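PDB 6QE2: monoacylglycerol lipase from Palaeococcus ferrophilus, which hydrolyses monoacylglycerols to glycerol and free fatty acid, probably through a serine nucleophile of the alpha/beta-hydrolase type. Local coordinates for residues 67-70 with 71-75. Sequence-based numbering, arbitrary orientation.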
loop_
_atom_site.group_PDB
_atom_site.type_symbol
_atom_site.label_atom_id
_atom_site.label_comp_id
_atom_site.label_asym_id
_atom_site.label_seq_id
_atom_site.Cartn_x
_atom_site.Cartn_y
_atom_site.Cartn_z
ATOM N N MET A 67 -10.582 -1.596 -3.036
ATOM C CA MET A 67 -11.270 -0.317 -2.884
ATOM C C MET A 67 -12.709 -0.512 -2.411
ATOM O O MET A 67 -13.212 0.285 -1.656
ATOM C CB MET A 67 -11.199 0.515 -4.153
ATOM C CG MET A 67 -9.789 0.929 -4.510
ATOM S SD MET A 67 -9.740 2.280 -5.683
ATOM C CE MET A 67 -10.207 1.465 -7.199
ATOM N N LYS A 68 -13.364 -1.582 -2.851
ATOM C CA LYS A 68 -14.710 -1.886 -2.389
ATOM C C LYS A 68 -14.677 -2.288 -0.911
ATOM O O LYS A 68 -15.597 -2.000 -0.176
ATOM C CB LYS A 68 -15.355 -2.973 -3.241
ATOM C CG LYS A 68 -15.864 -2.446 -4.565
ATOM C CD LYS A 68 -16.491 -3.530 -5.414
ATOM C CE LYS A 68 -16.932 -2.971 -6.757
ATOM N NZ LYS A 68 -15.786 -2.795 -7.689
ATOM N N ILE A 69 -13.610 -2.955 -0.487
ATOM C CA ILE A 69 -13.442 -3.319 0.911
ATOM C C ILE A 69 -13.316 -2.029 1.724
ATOM O O ILE A 69 -13.933 -1.880 2.758
ATOM C CB ILE A 69 -12.222 -4.226 1.124
ATOM C CG1 ILE A 69 -12.511 -5.624 0.581
ATOM C CG2 ILE A 69 -11.852 -4.310 2.592
ATOM C CD1 ILE A 69 -11.275 -6.462 0.372
ATOM N N ILE A 70 -12.546 -1.075 1.215
ATOM C CA ILE A 70 -12.389 0.210 1.886
ATOM C C ILE A 70 -13.739 0.931 1.975
ATOM O O ILE A 70 -14.048 1.527 2.984
ATOM C CB ILE A 70 -11.336 1.097 1.207
ATOM C CG1 ILE A 70 -9.956 0.450 1.297
ATOM C CG2 ILE A 70 -11.313 2.476 1.837
ATOM C CD1 ILE A 70 -8.941 1.062 0.364
ATOM N N ASP A 71 -14.542 0.855 0.917
ATOM C CA ASP A 71 -15.879 1.432 0.912
ATOM C C ASP A 71 -16.665 0.885 2.097
ATOM O O ASP A 71 -17.269 1.628 2.840
ATOM C CB ASP A 71 -16.636 1.042 -0.355
ATOM C CG ASP A 71 -16.248 1.857 -1.557
ATOM O OD1 ASP A 71 -15.690 2.951 -1.411
ATOM O OD2 ASP A 71 -16.527 1.391 -2.669
ATOM N N SER A 72 -16.661 -0.433 2.237
ATOM C CA SER A 72 -17.347 -1.112 3.320
ATOM C C SER A 72 -16.839 -0.686 4.692
ATOM O O SER A 72 -17.619 -0.538 5.611
ATOM C CB SER A 72 -17.237 -2.631 3.158
ATOM O OG SER A 72 -16.031 -3.136 3.680
ATOM N N ILE A 73 -15.533 -0.495 4.824
ATOM C CA ILE A 73 -14.983 -0.074 6.107
ATOM C C ILE A 73 -15.445 1.335 6.450
ATOM O O ILE A 73 -15.789 1.624 7.601
ATOM C CB ILE A 73 -13.446 -0.180 6.080
ATOM C CG1 ILE A 73 -13.014 -1.646 5.968
ATOM C CG2 ILE A 73 -12.839 0.475 7.319
ATOM C CD1 ILE A 73 -11.525 -1.821 5.691
ATOM N N ILE A 74 -15.449 2.240 5.465
ATOM C CA ILE A 74 -15.902 3.604 5.724
ATOM C C ILE A 74 -17.390 3.617 6.077
ATOM O O ILE A 74 -17.826 4.380 6.949
ATOM C CB ILE A 74 -15.574 4.512 4.524
ATOM C CG1 ILE A 74 -14.057 4.677 4.395
ATOM C CG2 ILE A 74 -16.228 5.880 4.666
ATOM C CD1 ILE A 74 -13.632 5.470 3.184
ATOM N N GLU A 75 -18.186 2.762 5.432
ATOM C CA GLU A 75 -19.600 2.656 5.804
ATOM C C GLU A 75 -19.761 2.164 7.238
ATOM O O GLU A 75 -20.614 2.663 7.984
ATOM C CB GLU A 75 -20.332 1.697 4.861
ATOM C CG GLU A 75 -21.842 1.628 5.139
ATOM C CD GLU A 75 -22.608 0.740 4.173
ATOM O OE1 GLU A 75 -22.599 0.990 2.950
ATOM O OE2 GLU A 75 -23.259 -0.209 4.664
#
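Four consecutive i+4 to i backbone hydrogen bonds join residues 67-70 to residues 71-74 within helix 63-77: D71 N to M67 O, S72 N to K68 O, I73 N to I69 O and I74 N to I70 O, the last 2.9 Å long with an N-H...O angle of 164°. I69 O accepts a second hydrogen bond, from S72 OG at 2.6 Å, in the carbonyl plane and on a lone pair. A chi1 of 84° places this hydroxyl between its own backbone N and carbonyl carbon, within range of the preceding turn; R5 NH2 is also hydrogen-bonded to this OG. On the inward face, I69 CG2 meets I73 CD1 at 4.0 Å, and I70 CG2 meets I74 CD1 at the same distance, each pair crossing at a slant. I69 and I73 face strand 42-46, while I70 and I74 lie against Y96 of helix 88-99. D71 folds its carboxylate back beside the preceding turn, CG 3.4 Å from M67 O, and both oxygens have partners: OD1 the hydroxyl of Y96, OD2 the guanidinium of R100. With an alanine in place of D71, R100 is likely to lose its carboxylate mate and the Y96 hydroxyl this partner. The helix thus joins the central alpha/beta-hydrolase sheet through isoleucines and packs on helix 88-99 through apolar contacts and the D71-Y96 hydrogen bond, with the salt bridge to R100 just beyond its end, while the serine hydroxyl adds a polar tie to R5.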